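Local coordinates for protein polymerase cofactor VP35 (Reston ebolavirus, PDB 3L2A) that probably binds double-stranded RNA through its interferon inhibitory domain, helping the virus evade host interferon responses, and serves as a polymerase cofactor in viral RNA synthesis, at residues F76-R89 / P107-Q120. Residues are numbered along the deposited sequence; the frame is centred on the assembly and turned at random.
Sequences FQDVPPPIIHIRSR and PKIDRGWVCLFKMQ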
# COMPACT_ATOMS: atom_id res chain seq x y z
N PHE A 76 -7.56 7.72 -0.59
CA PHE A 76 -7.42 6.49 0.19
C PHE A 76 -8.54 6.28 1.18
O PHE A 76 -8.66 5.22 1.78
CB PHE A 76 -6.02 6.39 0.83
CG PHE A 76 -4.95 6.32 -0.19
CD1 PHE A 76 -4.81 5.17 -0.97
CD2 PHE A 76 -4.11 7.41 -0.43
CE1 PHE A 76 -3.83 5.09 -1.95
CE2 PHE A 76 -3.13 7.34 -1.41
CZ PHE A 76 -2.99 6.20 -2.17
N GLN A 77 -9.40 7.29 1.28
CA GLN A 77 -10.68 7.16 1.95
C GLN A 77 -11.80 6.87 0.93
O GLN A 77 -12.81 6.26 1.29
CB GLN A 77 -10.98 8.43 2.76
CG GLN A 77 -10.17 8.48 4.05
CD GLN A 77 -9.91 9.89 4.51
OE1 GLN A 77 -9.33 10.70 3.77
NE2 GLN A 77 -10.32 10.20 5.74
N ASP A 78 -11.59 7.30 -0.32
CA ASP A 78 -12.59 7.21 -1.39
C ASP A 78 -12.63 5.79 -1.99
O ASP A 78 -13.63 5.40 -2.60
CB ASP A 78 -12.27 8.18 -2.56
CG ASP A 78 -12.28 9.70 -2.18
OD1 ASP A 78 -12.86 10.11 -1.14
OD2 ASP A 78 -11.72 10.50 -2.99
N VAL A 79 -11.52 5.05 -1.89
CA VAL A 79 -11.35 3.79 -2.64
C VAL A 79 -11.08 2.65 -1.65
O VAL A 79 -10.33 2.85 -0.69
CB VAL A 79 -10.15 3.92 -3.63
CG1 VAL A 79 -9.75 2.61 -4.24
CG2 VAL A 79 -10.47 4.92 -4.75
N PRO A 80 -11.66 1.46 -1.87
CA PRO A 80 -11.37 0.34 -0.95
C PRO A 80 -10.01 -0.32 -1.14
O PRO A 80 -9.41 -0.20 -2.21
CB PRO A 80 -12.47 -0.67 -1.30
CG PRO A 80 -12.75 -0.42 -2.76
CD PRO A 80 -12.63 1.06 -2.93
N PRO A 81 -9.55 -1.10 -0.15
CA PRO A 81 -8.37 -1.91 -0.38
C PRO A 81 -8.68 -2.85 -1.55
O PRO A 81 -9.78 -3.42 -1.59
CB PRO A 81 -8.20 -2.70 0.92
CG PRO A 81 -9.04 -2.00 1.95
CD PRO A 81 -10.13 -1.29 1.19
N PRO A 82 -7.74 -3.01 -2.50
CA PRO A 82 -8.01 -3.86 -3.66
C PRO A 82 -8.10 -5.33 -3.28
O PRO A 82 -7.40 -5.76 -2.36
CB PRO A 82 -6.78 -3.63 -4.55
CG PRO A 82 -5.71 -3.17 -3.61
CD PRO A 82 -6.40 -2.38 -2.56
N ILE A 83 -8.97 -6.07 -3.97
CA ILE A 83 -9.04 -7.52 -3.82
C ILE A 83 -7.99 -8.13 -4.74
O ILE A 83 -7.93 -7.81 -5.94
CB ILE A 83 -10.45 -8.05 -4.17
CG1 ILE A 83 -11.49 -7.44 -3.23
CG2 ILE A 83 -10.47 -9.58 -4.11
CD1 ILE A 83 -12.96 -7.67 -3.64
N ILE A 84 -7.15 -9.00 -4.19
CA ILE A 84 -6.16 -9.73 -4.96
C ILE A 84 -6.50 -11.23 -4.86
O ILE A 84 -6.46 -11.80 -3.78
CB ILE A 84 -4.73 -9.41 -4.45
CG1 ILE A 84 -4.46 -7.90 -4.53
CG2 ILE A 84 -3.69 -10.20 -5.22
CD1 ILE A 84 -3.17 -7.45 -3.89
N HIS A 85 -6.85 -11.85 -5.98
CA HIS A 85 -7.22 -13.27 -5.98
C HIS A 85 -5.99 -14.16 -5.95
O HIS A 85 -5.08 -14.01 -6.77
CB HIS A 85 -8.06 -13.61 -7.21
CG HIS A 85 -9.41 -12.97 -7.19
ND1 HIS A 85 -9.62 -11.66 -7.57
CD2 HIS A 85 -10.62 -13.47 -6.85
CE1 HIS A 85 -10.91 -11.38 -7.45
NE2 HIS A 85 -11.54 -12.46 -7.02
N ILE A 86 -5.96 -15.10 -5.00
CA ILE A 86 -4.82 -16.01 -4.84
C ILE A 86 -5.27 -17.45 -4.66
O ILE A 86 -6.36 -17.72 -4.13
CB ILE A 86 -3.86 -15.61 -3.68
CG1 ILE A 86 -4.61 -15.58 -2.35
CG2 ILE A 86 -3.10 -14.29 -3.98
CD1 ILE A 86 -3.70 -15.59 -1.15
N ARG A 87 -4.41 -18.37 -5.07
CA ARG A 87 -4.72 -19.80 -5.14
C ARG A 87 -4.58 -20.55 -3.79
O ARG A 87 -5.31 -21.51 -3.54
CB ARG A 87 -3.88 -20.43 -6.26
CG ARG A 87 -3.59 -21.91 -6.16
CD ARG A 87 -2.24 -22.21 -6.80
NE ARG A 87 -1.13 -21.71 -5.99
CZ ARG A 87 -0.50 -22.42 -5.06
NH1 ARG A 87 -0.86 -23.68 -4.81
NH2 ARG A 87 0.49 -21.88 -4.37
N SER A 88 -3.65 -20.09 -2.94
CA SER A 88 -3.46 -20.67 -1.60
C SER A 88 -2.75 -19.69 -0.66
O SER A 88 -2.22 -18.69 -1.11
CB SER A 88 -2.63 -21.96 -1.68
OG SER A 88 -1.27 -21.65 -1.96
N ARG A 89 -2.74 -20.00 0.63
CA ARG A 89 -2.06 -19.15 1.61
C ARG A 89 -0.59 -18.92 1.25
O ARG A 89 -0.05 -17.82 1.50
CB ARG A 89 -2.17 -19.73 3.02
CG ARG A 89 -1.62 -18.78 4.04
CD ARG A 89 -1.59 -19.35 5.42
NE ARG A 89 -0.87 -18.39 6.25
CZ ARG A 89 -1.44 -17.53 7.10
NH1 ARG A 89 -2.76 -17.50 7.27
NH2 ARG A 89 -0.66 -16.73 7.81
N PRO A 107 -13.40 -2.62 5.20
CA PRO A 107 -12.02 -2.30 5.54
C PRO A 107 -11.56 -1.04 4.81
O PRO A 107 -11.91 -0.81 3.64
CB PRO A 107 -11.24 -3.53 5.04
CG PRO A 107 -12.06 -4.05 3.95
CD PRO A 107 -13.49 -3.83 4.36
N LYS A 108 -10.82 -0.20 5.53
CA LYS A 108 -10.39 1.08 5.00
C LYS A 108 -8.88 1.12 4.90
O LYS A 108 -8.19 0.77 5.84
CB LYS A 108 -10.92 2.22 5.88
CG LYS A 108 -12.46 2.36 5.91
CD LYS A 108 -13.00 2.96 4.60
CE LYS A 108 -13.33 1.89 3.54
NZ LYS A 108 -13.22 2.40 2.13
N ILE A 109 -8.37 1.55 3.75
CA ILE A 109 -6.92 1.70 3.60
C ILE A 109 -6.31 2.59 4.70
O ILE A 109 -5.25 2.26 5.21
CB ILE A 109 -6.55 2.21 2.19
CG1 ILE A 109 -7.04 1.20 1.13
CG2 ILE A 109 -5.04 2.44 2.07
CD1 ILE A 109 -6.93 1.71 -0.28
N ASP A 110 -6.99 3.68 5.08
CA ASP A 110 -6.42 4.61 6.08
C ASP A 110 -6.40 4.05 7.51
O ASP A 110 -5.76 4.63 8.40
CB ASP A 110 -7.04 6.02 5.99
CG ASP A 110 -8.39 6.14 6.69
OD1 ASP A 110 -8.85 7.29 6.88
OD2 ASP A 110 -9.00 5.11 7.02
N ARG A 111 -7.06 2.92 7.71
CA ARG A 111 -6.99 2.20 8.98
C ARG A 111 -5.96 1.06 8.96
O ARG A 111 -5.83 0.32 9.93
CB ARG A 111 -8.36 1.69 9.40
CG ARG A 111 -9.35 2.80 9.64
CD ARG A 111 -10.64 2.25 10.21
NE ARG A 111 -11.60 3.31 10.51
CZ ARG A 111 -12.73 3.12 11.18
NH1 ARG A 111 -13.05 1.91 11.62
NH2 ARG A 111 -13.54 4.14 11.42
N GLY A 112 -5.22 0.93 7.86
CA GLY A 112 -4.10 -0.02 7.82
C GLY A 112 -4.35 -1.24 6.92
O GLY A 112 -3.48 -2.08 6.78
N TRP A 113 -5.53 -1.32 6.30
CA TRP A 113 -5.86 -2.46 5.45
C TRP A 113 -5.28 -2.23 4.07
O TRP A 113 -5.75 -1.36 3.31
CB TRP A 113 -7.37 -2.64 5.37
CG TRP A 113 -7.96 -2.99 6.71
CD1 TRP A 113 -8.56 -2.13 7.61
CD2 TRP A 113 -7.99 -4.28 7.32
NE1 TRP A 113 -8.97 -2.82 8.72
CE2 TRP A 113 -8.63 -4.14 8.58
CE3 TRP A 113 -7.54 -5.55 6.91
CZ2 TRP A 113 -8.81 -5.23 9.45
CZ3 TRP A 113 -7.74 -6.65 7.79
CH2 TRP A 113 -8.37 -6.47 9.03
N VAL A 114 -4.24 -2.97 3.76
CA VAL A 114 -3.52 -2.77 2.52
C VAL A 114 -4.24 -3.34 1.30
O VAL A 114 -4.37 -2.69 0.26
CB VAL A 114 -2.07 -3.35 2.64
CG1 VAL A 114 -1.28 -3.16 1.33
CG2 VAL A 114 -1.34 -2.69 3.82
N CYS A 115 -4.68 -4.59 1.41
CA CYS A 115 -5.35 -5.25 0.32
C CYS A 115 -6.07 -6.43 0.93
O CYS A 115 -5.89 -6.73 2.12
CB CYS A 115 -4.34 -5.69 -0.74
SG CYS A 115 -3.11 -6.92 -0.16
N LEU A 116 -6.90 -7.07 0.12
CA LEU A 116 -7.65 -8.24 0.57
C LEU A 116 -7.28 -9.38 -0.35
O LEU A 116 -7.39 -9.27 -1.56
CB LEU A 116 -9.14 -7.97 0.45
CG LEU A 116 -9.65 -6.68 1.09
CD1 LEU A 116 -11.13 -6.54 0.85
CD2 LEU A 116 -9.36 -6.65 2.57
N PHE A 117 -6.81 -10.48 0.24
CA PHE A 117 -6.45 -11.65 -0.54
C PHE A 117 -7.65 -12.56 -0.51
O PHE A 117 -8.01 -13.07 0.55
CB PHE A 117 -5.25 -12.36 0.08
CG PHE A 117 -3.96 -11.60 -0.02
CD1 PHE A 117 -3.37 -11.07 1.12
CD2 PHE A 117 -3.34 -11.42 -1.26
CE1 PHE A 117 -2.16 -10.39 1.05
CE2 PHE A 117 -2.12 -10.73 -1.36
CZ PHE A 117 -1.53 -10.21 -0.19
N LYS A 118 -8.29 -12.75 -1.65
CA LYS A 118 -9.43 -13.65 -1.71
C LYS A 118 -8.99 -15.04 -2.15
O LYS A 118 -8.48 -15.22 -3.27
CB LYS A 118 -10.52 -13.13 -2.65
CG LYS A 118 -11.68 -14.09 -2.82
CD LYS A 118 -12.97 -13.37 -3.08
CE LYS A 118 -14.16 -14.32 -3.00
NZ LYS A 118 -15.40 -13.55 -3.26
N MET A 119 -9.20 -16.02 -1.27
CA MET A 119 -8.74 -17.37 -1.58
C MET A 119 -9.84 -18.27 -2.13
O MET A 119 -11.00 -17.86 -2.30
CB MET A 119 -8.03 -17.96 -0.35
CG MET A 119 -6.83 -17.12 0.11
SD MET A 119 -6.14 -17.57 1.71
CE MET A 119 -7.58 -17.35 2.75
N GLN A 120 -9.46 -19.48 -2.50
CA GLN A 120 -10.37 -20.40 -3.18
C GLN A 120 -11.60 -20.80 -2.38
O GLN A 120 -12.70 -20.89 -2.94
CB GLN A 120 -9.61 -21.62 -3.70
CG GLN A 120 -8.53 -21.25 -4.73
CD GLN A 120 -7.95 -22.53 -5.45
OE1 GLN A 120 -7.58 -22.29 -6.69
NE2 GLN A 120 -7.91 -23.88 -4.72
O HOH W 1 -10.32 2.76 1.94
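Four backbone hydrogen bonds join Pro82, Ile84 and Ile86 to Leu116 and Lys118, in the alternating pattern of parallel strands: Ile84, Leu116 and Lys118 each use both N and O. The bond from Ile84 N to Leu116 O (2.7 Å) is nearly straight, with an N-H...O angle of 174°.

Apolar contacts separate by face. Ile84 CB lies alongside Phe117 CD2 at 4.0 Å. On the same face Ile84 CD1 meets Cys115 SG at 3.8 Å; on the other, Ile83 CG2 meets Lys118 CB at 3.8 Å. Ile86 sets CG1 between its backbone N and carbonyl carbon (chi1 59°) and, with chi2 extended, CD1 comes to 3.8 Å from Phe117 CB. Ahead of the strand, Pro81 CG touches both Ile109 CG1 and Trp113 CB, 3.9 Å from each.

One water bridges the approach to the strands: it donates to Phe76 O and Val79 O (2.6 Å) and accepts from Ile109 N and Lys108 NZ, linking the end of helix 75-78 to the 3-10 turn.

Pro82 and Ile84 also touch helix 27-41, beside Phe76 and Ile109. The contact thus pairs edge strand 83-85 in parallel with strand 113-118 in the four-stranded mixed sheet of the VP35 interferon inhibitory domain.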